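Local structure of myroilysin (Myroides profundi, 5CZW) at residues A[57-62]-A[122-127]; A[88-93]-A[114-119]; A[147-152]-A[205-210]. The protein probably acts as a zinc-dependent endopeptidase of the astacin (M12A) family, kept latent by a propeptide that blocks the zinc in a cysteine-switch mechanism. The protein carries 1 engineered substitution. One frame throughout, in Å; residues are numbered along the deposited sequence.

Contact 1: residues A[57-62]-A[122-127]; sequences TPYVRS and FDDSTS
Thr57 and Asp124 meet through a short hydrogen bond between their side chains. Thr57 OG1 donates to Asp124 OD1 at 2.6 Å, and the carboxylate oxygen uses its syn lone pair. The two side chains approach head-on. Thr57 OG1 also accepts from Val60 N at 3.1 Å, in a nearly straight bond of 169°. This is an N-cap. It needs Thr57 OG1 to sit between the backbone N and the carbonyl carbon (chi1 62°), which turns it back over the start of the helix. One small group thus serves the helix and the facing loop at once.

The loop is shaped by its own polar bonds. Asp123 to Thr126 form a type I turn. Asp123 OD1 accepts from Ser125 N at 2.8 Å, an Asx turn. Thr126 OG1 accepts from Asp123 N at 2.9 Å. A water joins Tyr59 OH to Thr126 O and so links the far end of the tyrosine to the loop.

Helix 58-63 lies in the beta-alpha-beta connection between parallel strands 48-54 and 78-81. The loop leads from strand 117-118 into helix 128-143, which carries the zinc-binding HExxH histidines. Ser127 caps that helix by accepting from Glu130 N.

Packing completes the contact. Tyr59 and Asp124 run past each other in opposite senses, with ring and carboxylate planes 73° apart. Tyr59 CE2 lies 3.6 Å from Asp124 O. The two methyls of Val60 divide the work. Val60 CG1 meets Phe122 CB at 4.1 Å, and Val60 CG2 lies 3.8 Å from Asp123 O. Deeper in, the Phe122 ring stacks on Phe119 and also meets Phe131 of helix 128-143.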
loop_
_atom_site.group_PDB
_atom_site.type_symbol
_atom_site.label_atom_id
_atom_site.label_comp_id
_atom_site.label_asym_id
_atom_site.label_seq_id
_atom_site.Cartn_x
_atom_site.Cartn_y
_atom_site.Cartn_z
ATOM N N THR A 57 -13.665 2.199 -11.744
ATOM C CA THR A 57 -15.078 2.257 -12.042
ATOM C C THR A 57 -15.771 2.945 -10.882
ATOM O O THR A 57 -15.165 3.034 -9.784
ATOM C CB THR A 57 -15.676 0.841 -12.155
ATOM O OG1 THR A 57 -15.533 0.177 -10.894
ATOM C CG2 THR A 57 -15.013 0.040 -13.223
ATOM N N PRO A 58 -17.032 3.361 -11.058
ATOM C CA PRO A 58 -17.710 3.960 -9.881
ATOM C C PRO A 58 -17.774 3.013 -8.693
ATOM O O PRO A 58 -17.718 3.458 -7.529
ATOM C CB PRO A 58 -19.109 4.384 -10.414
ATOM C CG PRO A 58 -18.872 4.534 -11.871
ATOM C CD PRO A 58 -17.743 3.685 -12.289
ATOM N N TYR A 59 -17.980 1.737 -8.949
ATOM C CA TYR A 59 -18.056 0.762 -7.883
ATOM C C TYR A 59 -16.782 0.665 -7.102
ATOM O O TYR A 59 -16.789 0.820 -5.806
ATOM C CB TYR A 59 -18.423 -0.605 -8.421
ATOM C CG TYR A 59 -18.608 -1.710 -7.434
ATOM C CD1 TYR A 59 -19.705 -1.728 -6.619
ATOM C CD2 TYR A 59 -17.618 -2.636 -7.231
ATOM C CE1 TYR A 59 -19.871 -2.712 -5.652
ATOM C CE2 TYR A 59 -17.771 -3.637 -6.281
ATOM C CZ TYR A 59 -18.921 -3.656 -5.533
ATOM O OH TYR A 59 -19.070 -4.660 -4.608
ATOM N N VAL A 60 -15.692 0.469 -7.841
ATOM C CA VAL A 60 -14.380 0.416 -7.202
ATOM C C VAL A 60 -14.109 1.692 -6.415
ATOM O O VAL A 60 -13.611 1.644 -5.313
ATOM C CB VAL A 60 -13.258 0.065 -8.227
ATOM C CG1 VAL A 60 -11.830 0.385 -7.694
ATOM C CG2 VAL A 60 -13.295 -1.398 -8.504
ATOM N N ARG A 61 -14.371 2.884 -6.990
ATOM C CA ARG A 61 -14.069 4.128 -6.326
ATOM C C ARG A 61 -14.897 4.234 -5.060
ATOM O O ARG A 61 -14.459 4.758 -4.078
ATOM C CB ARG A 61 -14.393 5.321 -7.260
ATOM C CG ARG A 61 -13.434 5.433 -8.475
ATOM C CD ARG A 61 -14.086 6.091 -9.733
ATOM N NE ARG A 61 -14.318 7.475 -9.505
ATOM C CZ ARG A 61 -13.454 8.485 -9.751
ATOM N NH1 ARG A 61 -12.312 8.267 -10.336
ATOM N NH2 ARG A 61 -13.780 9.729 -9.398
ATOM N N SER A 62 -16.152 3.744 -5.096
ATOM C CA SER A 62 -17.029 3.829 -3.897
ATOM C C SER A 62 -16.506 2.943 -2.778
ATOM O O SER A 62 -16.483 3.363 -1.603
ATOM C CB SER A 62 -18.419 3.368 -4.264
ATOM O OG SER A 62 -19.328 3.441 -3.159
ATOM N N PHE A 122 -7.990 -4.431 -8.135
ATOM C CA PHE A 122 -9.408 -4.377 -7.881
ATOM C C PHE A 122 -10.179 -4.400 -9.229
ATOM O O PHE A 122 -9.738 -3.876 -10.267
ATOM C CB PHE A 122 -9.780 -3.147 -7.090
ATOM C CG PHE A 122 -9.244 -3.049 -5.701
ATOM C CD1 PHE A 122 -8.951 -4.140 -4.927
ATOM C CD2 PHE A 122 -9.101 -1.793 -5.154
ATOM C CE1 PHE A 122 -8.497 -3.981 -3.631
ATOM C CE2 PHE A 122 -8.745 -1.651 -3.871
ATOM C CZ PHE A 122 -8.476 -2.775 -3.098
ATOM N N ASP A 123 -11.371 -4.986 -9.178
ATOM C CA ASP A 123 -12.351 -4.916 -10.296
ATOM C C ASP A 123 -13.725 -5.116 -9.667
ATOM O O ASP A 123 -13.845 -5.127 -8.455
ATOM C CB ASP A 123 -12.064 -5.975 -11.346
ATOM C CG ASP A 123 -12.138 -7.415 -10.804
ATOM O OD1 ASP A 123 -13.105 -7.759 -10.040
ATOM O OD2 ASP A 123 -11.180 -8.219 -11.090
ATOM N N ASP A 124 -14.777 -5.074 -10.484
ATOM C CA ASP A 124 -16.114 -4.935 -9.924
ATOM C C ASP A 124 -16.548 -6.275 -9.282
ATOM O O ASP A 124 -17.593 -6.339 -8.618
ATOM C CB ASP A 124 -17.116 -4.515 -11.012
ATOM C CG ASP A 124 -17.010 -3.048 -11.384
ATOM O OD1 ASP A 124 -16.194 -2.293 -10.838
ATOM O OD2 ASP A 124 -17.754 -2.667 -12.277
ATOM N N SER A 125 -15.793 -7.328 -9.517
ATOM C CA SER A 125 -16.069 -8.607 -8.829
ATOM C C SER A 125 -15.268 -8.812 -7.550
ATOM O O SER A 125 -15.483 -9.804 -6.835
ATOM C CB SER A 125 -15.869 -9.779 -9.780
ATOM O OG SER A 125 -16.930 -9.805 -10.743
ATOM N N THR A 126 -14.467 -7.823 -7.126
ATOM C CA THR A 126 -13.599 -7.987 -5.976
ATOM C C THR A 126 -14.464 -8.126 -4.700
ATOM O O THR A 126 -15.422 -7.401 -4.514
ATOM C CB THR A 126 -12.587 -6.782 -5.899
ATOM O OG1 THR A 126 -11.676 -6.851 -7.003
ATOM C CG2 THR A 126 -11.806 -6.808 -4.616
ATOM N N SER A 127 -14.070 -9.058 -3.840
ATOM C CA SER A 127 -14.776 -9.309 -2.580
ATOM C C SER A 127 -14.722 -8.164 -1.606
ATOM O O SER A 127 -13.759 -7.381 -1.608
ATOM C CB SER A 127 -14.209 -10.573 -1.913
ATOM O OG SER A 127 -12.974 -10.340 -1.301
HETATM O O HOH W 1 -17.426 -5.880 -3.005
#

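Contact 2: residues A[88-93]-A[114-119]; sequences QIRVTF and EETMNF
Arg90 O is gripped by two successive backbone N-H groups. Thr116 N donates to Arg90 O at 2.7 Å, in the carbonyl plane and on a lone pair. Met117 N donates to Arg90 O at 3.0 Å and is tilted out of that plane. The hydroxyl of Thr116 also acts across the gap. Thr116 OG1 accepts from Arg90 N at 2.9 Å with an angle of 163°.

The Arg90 side chain bends at chi3 (-66°), which brings NE to Glu114 O at 2.9 Å. Glu114 O lies close to the guanidinium plane, at its edge. A weak bond from NH2 reaches the same oxygen. Thr116 CG2 sits over one face of the guanidinium, toward its rim.

Further along, Thr92 N donates to Met117 O, and Phe119 N donates to Thr92 O. Thr92 and Asn118 share one face of the sheet. There Thr92 OG1 donates to Asn118 OD1 at 2.7 Å. That oxygen also accepts from Thr94 N, so two donors hold it, while ND2 donates to Gly98 O.

Val91 and Met117 share the other face. They lie side by side, with Val91 CG2 4.0 Å from Met117 SD. Val91 CG1 meets Phe119 CD2 at 3.6 Å, at the edge of the ring. Met117 and Phe119 then pack on helix 128-143, Met117 against Phe139 and Ala142, Phe119 against Thr134 and Glu138.

Val91 pairs with Met117 and Thr92 with Asn118 in parallel register. This joins strands 89-92 and 117-118 in a mixed sheet whose edge strand 100-101 runs antiparallel, the sheet that metzincins stack on their active-site helix.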
loop_
_atom_site.group_PDB
_atom_site.type_symbol
_atom_site.label_atom_id
_atom_site.label_comp_id
_atom_site.label_asym_id
_atom_site.label_seq_id
_atom_site.Cartn_x
_atom_site.Cartn_y
_atom_site.Cartn_z
ATOM N N GLN A 88 -4.151 15.928 -2.064
ATOM C CA GLN A 88 -2.937 15.591 -1.344
ATOM C C GLN A 88 -2.525 14.130 -1.511
ATOM O O GLN A 88 -1.332 13.796 -1.634
ATOM C CB GLN A 88 -3.089 15.911 0.132
ATOM C CG GLN A 88 -3.075 17.381 0.457
ATOM C CD GLN A 88 -3.574 17.749 1.817
ATOM O OE1 GLN A 88 -4.625 17.323 2.242
ATOM N NE2 GLN A 88 -2.786 18.539 2.506
ATOM N N ILE A 89 -3.557 13.265 -1.538
ATOM C CA ILE A 89 -3.417 11.819 -1.847
ATOM C C ILE A 89 -4.074 11.640 -3.171
ATOM O O ILE A 89 -5.202 12.045 -3.409
ATOM C CB ILE A 89 -4.056 10.943 -0.777
ATOM C CG1 ILE A 89 -3.244 11.121 0.532
ATOM C CG2 ILE A 89 -4.091 9.464 -1.203
ATOM C CD1 ILE A 89 -3.889 10.493 1.723
ATOM N N ARG A 90 -3.306 11.020 -4.074
ATOM C CA ARG A 90 -3.738 10.830 -5.490
ATOM C C ARG A 90 -3.661 9.335 -5.845
ATOM O O ARG A 90 -2.582 8.726 -5.840
ATOM C CB ARG A 90 -2.947 11.662 -6.492
ATOM C CG ARG A 90 -3.056 13.166 -6.150
ATOM C CD ARG A 90 -2.231 14.063 -7.090
ATOM N NE ARG A 90 -0.830 13.844 -6.954
ATOM C CZ ARG A 90 -0.056 14.396 -6.056
ATOM N NH1 ARG A 90 -0.561 15.158 -5.169
ATOM N NH2 ARG A 90 1.252 14.103 -6.015
ATOM N N VAL A 91 -4.838 8.743 -5.948
ATOM C CA VAL A 91 -5.003 7.276 -6.046
ATOM C C VAL A 91 -5.310 6.834 -7.518
ATOM O O VAL A 91 -6.266 7.330 -8.198
ATOM C CB VAL A 91 -6.230 6.826 -5.226
ATOM C CG1 VAL A 91 -6.322 5.294 -5.351
ATOM C CG2 VAL A 91 -6.147 7.340 -3.811
ATOM N N THR A 92 -4.446 5.993 -8.035
ATOM C CA THR A 92 -4.716 5.309 -9.293
ATOM C C THR A 92 -5.075 3.857 -9.139
ATOM O O THR A 92 -4.910 3.297 -8.065
ATOM C CB THR A 92 -3.523 5.463 -10.228
ATOM O OG1 THR A 92 -2.353 5.077 -9.551
ATOM C CG2 THR A 92 -3.403 6.952 -10.726
ATOM N N PHE A 93 -5.483 3.271 -10.285
ATOM C CA PHE A 93 -5.989 1.910 -10.352
ATOM C C PHE A 93 -5.279 1.172 -11.475
ATOM O O PHE A 93 -5.935 0.430 -12.311
ATOM C CB PHE A 93 -7.485 1.943 -10.564
ATOM C CG PHE A 93 -8.187 2.556 -9.392
ATOM C CD1 PHE A 93 -8.506 1.793 -8.230
ATOM C CD2 PHE A 93 -8.485 3.867 -9.416
ATOM C CE1 PHE A 93 -9.126 2.410 -7.152
ATOM C CE2 PHE A 93 -9.078 4.451 -8.314
ATOM C CZ PHE A 93 -9.362 3.726 -7.213
ATOM N N GLU A 114 1.821 12.878 -10.677
ATOM C CA GLU A 114 2.106 11.484 -10.406
ATOM C C GLU A 114 1.187 11.068 -9.265
ATOM O O GLU A 114 0.712 11.891 -8.463
ATOM C CB GLU A 114 3.550 11.326 -9.901
ATOM C CG GLU A 114 4.618 11.554 -10.949
ATOM C CD GLU A 114 6.034 11.298 -10.468
ATOM O OE1 GLU A 114 6.282 10.753 -9.346
ATOM O OE2 GLU A 114 6.929 11.689 -11.271
ATOM N N GLU A 115 0.979 9.779 -9.167
ATOM C CA GLU A 115 0.160 9.277 -8.089
ATOM C C GLU A 115 0.886 9.104 -6.808
ATOM O O GLU A 115 2.131 8.958 -6.760
ATOM C CB GLU A 115 -0.413 7.921 -8.503
ATOM C CG GLU A 115 0.542 6.730 -8.409
ATOM C CD GLU A 115 1.507 6.568 -9.551
ATOM O OE1 GLU A 115 1.708 7.553 -10.322
ATOM O OE2 GLU A 115 2.076 5.470 -9.662
ATOM N N THR A 116 0.127 9.134 -5.684
ATOM C CA THR A 116 0.720 8.876 -4.392
ATOM C C THR A 116 0.325 7.458 -3.816
ATOM O O THR A 116 0.884 7.018 -2.789
ATOM C CB THR A 116 0.379 9.908 -3.312
ATOM O OG1 THR A 116 -0.985 9.691 -2.875
ATOM C CG2 THR A 116 0.626 11.288 -3.840
ATOM N N MET A 117 -0.665 6.846 -4.473
ATOM C CA MET A 117 -1.186 5.539 -4.064
ATOM C C MET A 117 -1.691 4.814 -5.326
ATOM O O MET A 117 -2.217 5.456 -6.252
ATOM C CB MET A 117 -2.373 5.758 -3.132
ATOM C CG MET A 117 -2.981 4.470 -2.558
ATOM S SD MET A 117 -4.347 4.753 -1.388
ATOM C CE MET A 117 -3.560 5.664 -0.068
ATOM N N ASN A 118 -1.606 3.476 -5.362
ATOM C CA ASN A 118 -2.154 2.692 -6.489
ATOM C C ASN A 118 -2.792 1.416 -5.891
ATOM O O ASN A 118 -2.281 0.825 -4.999
ATOM C CB ASN A 118 -1.079 2.291 -7.450
ATOM C CG ASN A 118 -1.617 1.680 -8.725
ATOM O OD1 ASN A 118 -2.325 2.375 -9.483
ATOM N ND2 ASN A 118 -1.430 0.362 -8.934
ATOM N N PHE A 119 -3.913 1.036 -6.499
ATOM C CA PHE A 119 -4.523 -0.257 -6.257
ATOM C C PHE A 119 -4.397 -1.031 -7.578
ATOM O O PHE A 119 -4.964 -0.638 -8.588
ATOM C CB PHE A 119 -5.947 -0.014 -5.895
ATOM C CG PHE A 119 -6.098 0.536 -4.517
ATOM C CD1 PHE A 119 -5.703 -0.214 -3.428
ATOM C CD2 PHE A 119 -6.470 1.822 -4.335
ATOM C CE1 PHE A 119 -5.822 0.352 -2.160
ATOM C CE2 PHE A 119 -6.592 2.418 -3.100
ATOM C CZ PHE A 119 -6.252 1.675 -1.992
#

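Contact 3: residues A[147-152]-A[205-210]; sequences HEHQHP and YSISSA. With ZN (zinc ion), chain B.
His147 lies against Tyr205 all along its side chain, from CB to the zinc. His147 CB is 4.1 Å from Tyr205 CB. At CG the neighbours are Tyr205 CD1 and CB. His147 ND1 lies 3.5 Å from Tyr205 CD1 and makes its polar bond with Tyr187 OH. CE1 is as close to Tyr205 CD1. CD2 lies further from Tyr205 CD1 than CE1 does, and both flank the zinc-bound NE2. His147 NE2 ends the chain and binds the zinc ion at 2.1 Å.

Tyr205 CD1 therefore sits over the centre of one imidazole face. The ring planes of His147 and Tyr205 are 49° apart, so the pair is oblique. Tyr205 CB adds a CH-pi contact over the same ring. The tyrosine reaches this place because its CG is anti to the backbone N (chi1 179°). Its own ring also stacks on Tyr187.

The backbones are tied by one hydrogen bond. Tyr205 N donates to Glu148 O at 2.9 Å. The carboxylate of Glu148 is held elsewhere, by Thr192 OG1 and Gln193 N. A water joins His149 ND1 to Tyr205 O. Ile207 CD1 touches His149 CE1 at 4.0 Å.

His147 is the third histidine of the astacin zinc motif, and Tyr205 follows Met203 in what fits the Met-turn. In astacin itself the tyrosine at this place is a zinc ligand. Here Tyr205 OH is 7.9 Å from the zinc ion. His137 and His141 bind the zinc with His147, and Cys23 SG takes the fourth place. With NE2 on the metal, ND1 on Tyr187 and a face on Tyr205, the imidazole has its rotation fixed, while Cys23 SG occupies the zinc, consistent with a latent, cysteine-switched enzyme.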
loop_
_atom_site.group_PDB
_atom_site.type_symbol
_atom_site.label_atom_id
_atom_site.label_comp_id
_atom_site.label_asym_id
_atom_site.label_seq_id
_atom_site.Cartn_x
_atom_site.Cartn_y
_atom_site.Cartn_z
ATOM N N HIS A 147 5.024 -1.609 7.397
ATOM C CA HIS A 147 4.710 -2.951 7.525
ATOM C C HIS A 147 5.032 -3.595 8.879
ATOM O O HIS A 147 6.117 -3.418 9.434
ATOM C CB HIS A 147 5.450 -3.759 6.467
ATOM C CG HIS A 147 4.841 -3.622 5.096
ATOM N ND1 HIS A 147 5.594 -3.399 3.971
ATOM C CD2 HIS A 147 3.544 -3.534 4.677
ATOM C CE1 HIS A 147 4.808 -3.242 2.926
ATOM N NE2 HIS A 147 3.593 -3.420 3.329
ATOM N N GLU A 148 4.143 -4.435 9.314
ATOM C CA GLU A 148 4.452 -5.456 10.370
ATOM C C GLU A 148 4.906 -6.722 9.698
ATOM O O GLU A 148 4.231 -7.208 8.815
ATOM C CB GLU A 148 3.187 -5.777 11.170
ATOM C CG GLU A 148 2.694 -4.581 12.011
ATOM C CD GLU A 148 3.633 -4.269 13.180
ATOM O OE1 GLU A 148 4.128 -5.219 13.905
ATOM O OE2 GLU A 148 3.973 -3.061 13.321
ATOM N N HIS A 149 6.095 -7.207 10.032
ATOM C CA HIS A 149 6.612 -8.428 9.400
ATOM C C HIS A 149 7.273 -9.249 10.501
ATOM O O HIS A 149 8.192 -8.803 11.111
ATOM C CB HIS A 149 7.614 -8.074 8.357
ATOM C CG HIS A 149 8.358 -9.250 7.852
ATOM N ND1 HIS A 149 7.760 -10.230 7.098
ATOM C CD2 HIS A 149 9.654 -9.587 7.966
ATOM C CE1 HIS A 149 8.660 -11.158 6.798
ATOM N NE2 HIS A 149 9.823 -10.773 7.305
ATOM N N GLN A 150 6.710 -10.411 10.765
ATOM C CA GLN A 150 7.230 -11.348 11.737
ATOM C C GLN A 150 8.030 -12.277 10.883
ATOM O O GLN A 150 7.458 -13.000 10.075
ATOM C CB GLN A 150 6.032 -12.106 12.371
ATOM C CG GLN A 150 6.349 -12.919 13.616
ATOM C CD GLN A 150 6.678 -11.991 14.764
ATOM O OE1 GLN A 150 7.569 -12.263 15.553
ATOM N NE2 GLN A 150 6.011 -10.825 14.800
ATOM N N HIS A 151 9.350 -12.196 11.001
ATOM C CA HIS A 151 10.231 -13.002 10.215
ATOM C C HIS A 151 10.163 -14.504 10.589
ATOM O O HIS A 151 10.292 -14.839 11.752
ATOM C CB HIS A 151 11.679 -12.492 10.310
ATOM C CG HIS A 151 12.527 -13.118 9.265
ATOM N ND1 HIS A 151 12.355 -12.824 7.931
ATOM C CD2 HIS A 151 13.451 -14.110 9.323
ATOM C CE1 HIS A 151 13.149 -13.595 7.209
ATOM N NE2 HIS A 151 13.850 -14.354 8.033
ATOM N N PRO A 152 9.911 -15.390 9.605
ATOM C CA PRO A 152 9.785 -16.771 10.074
ATOM C C PRO A 152 11.144 -17.390 10.403
ATOM O O PRO A 152 12.157 -17.038 9.775
ATOM C CB PRO A 152 9.281 -17.474 8.857
ATOM C CG PRO A 152 9.802 -16.718 7.702
ATOM C CD PRO A 152 9.573 -15.317 8.173
ATOM N N TYR A 205 2.690 -7.676 6.431
ATOM C CA TYR A 205 3.231 -7.745 5.052
ATOM C C TYR A 205 2.941 -9.091 4.443
ATOM O O TYR A 205 3.326 -10.164 4.968
ATOM C CB TYR A 205 4.752 -7.560 5.149
ATOM C CG TYR A 205 5.437 -7.623 3.862
ATOM C CD1 TYR A 205 5.200 -6.693 2.927
ATOM C CD2 TYR A 205 6.479 -8.460 3.681
ATOM C CE1 TYR A 205 5.856 -6.694 1.723
ATOM C CE2 TYR A 205 7.101 -8.563 2.480
ATOM C CZ TYR A 205 6.837 -7.627 1.498
ATOM O OH TYR A 205 7.528 -7.635 0.287
ATOM N N SER A 206 2.171 -9.074 3.384
ATOM C CA SER A 206 1.824 -10.267 2.653
ATOM C C SER A 206 2.947 -10.711 1.736
ATOM O O SER A 206 3.452 -9.928 1.031
ATOM C CB SER A 206 0.653 -9.913 1.749
ATOM O OG SER A 206 -0.419 -9.554 2.530
ATOM N N ILE A 207 3.266 -11.994 1.754
ATOM C CA ILE A 207 4.261 -12.585 0.898
ATOM C C ILE A 207 3.513 -13.466 -0.098
ATOM O O ILE A 207 2.872 -14.452 0.265
ATOM C CB ILE A 207 5.359 -13.367 1.659
ATOM C CG1 ILE A 207 6.115 -12.359 2.557
ATOM C CG2 ILE A 207 6.332 -14.006 0.673
ATOM C CD1 ILE A 207 6.989 -12.929 3.642
ATOM N N SER A 208 3.608 -13.092 -1.365
ATOM C CA SER A 208 2.790 -13.743 -2.375
ATOM C C SER A 208 3.460 -15.019 -2.812
ATOM O O SER A 208 4.681 -15.046 -3.077
ATOM C CB SER A 208 2.650 -12.829 -3.571
ATOM O OG SER A 208 1.998 -13.502 -4.591
ATOM N N SER A 209 2.670 -16.064 -3.047
ATOM C CA SER A 209 3.225 -17.362 -3.446
ATOM C C SER A 209 3.746 -17.299 -4.865
ATOM O O SER A 209 4.479 -18.198 -5.315
ATOM C CB SER A 209 2.179 -18.492 -3.353
ATOM O OG SER A 209 1.046 -18.214 -4.142
ATOM N N ALA A 210 3.364 -16.241 -5.563
ATOM C CA ALA A 210 3.906 -15.931 -6.876
ATOM C C ALA A 210 5.382 -15.576 -6.834
ATOM O O ALA A 210 5.993 -15.513 -7.916
ATOM C CB ALA A 210 3.106 -14.809 -7.510
HETATM ZN ZN ZN B . 1.940 -2.457 2.559
HETATM O O HOH W 2 5.153 -11.091 6.845
#

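How the contacts relate
Past the propeptide region that supplies Cys23, the chain runs through strand 48-54 and then enters helix 58-63. Contact 1 opens there and closes a long loop when the chain reaches residues 122-127. Contact 2 is nested inside that loop: it opens at strand 89-92 and closes at strand 117-118. The two touch, with Val60 CG1 3.4 Å from Phe93 CE1. Together they tie the first helix and the sheet to the lead-in of helix 128-143. Contact 3 follows in series. It opens just after that helix and closes at residues 205-210. It lies about 11 Å from contact 2 at the nearest atoms, and joins the third zinc histidine to the Met-turn region.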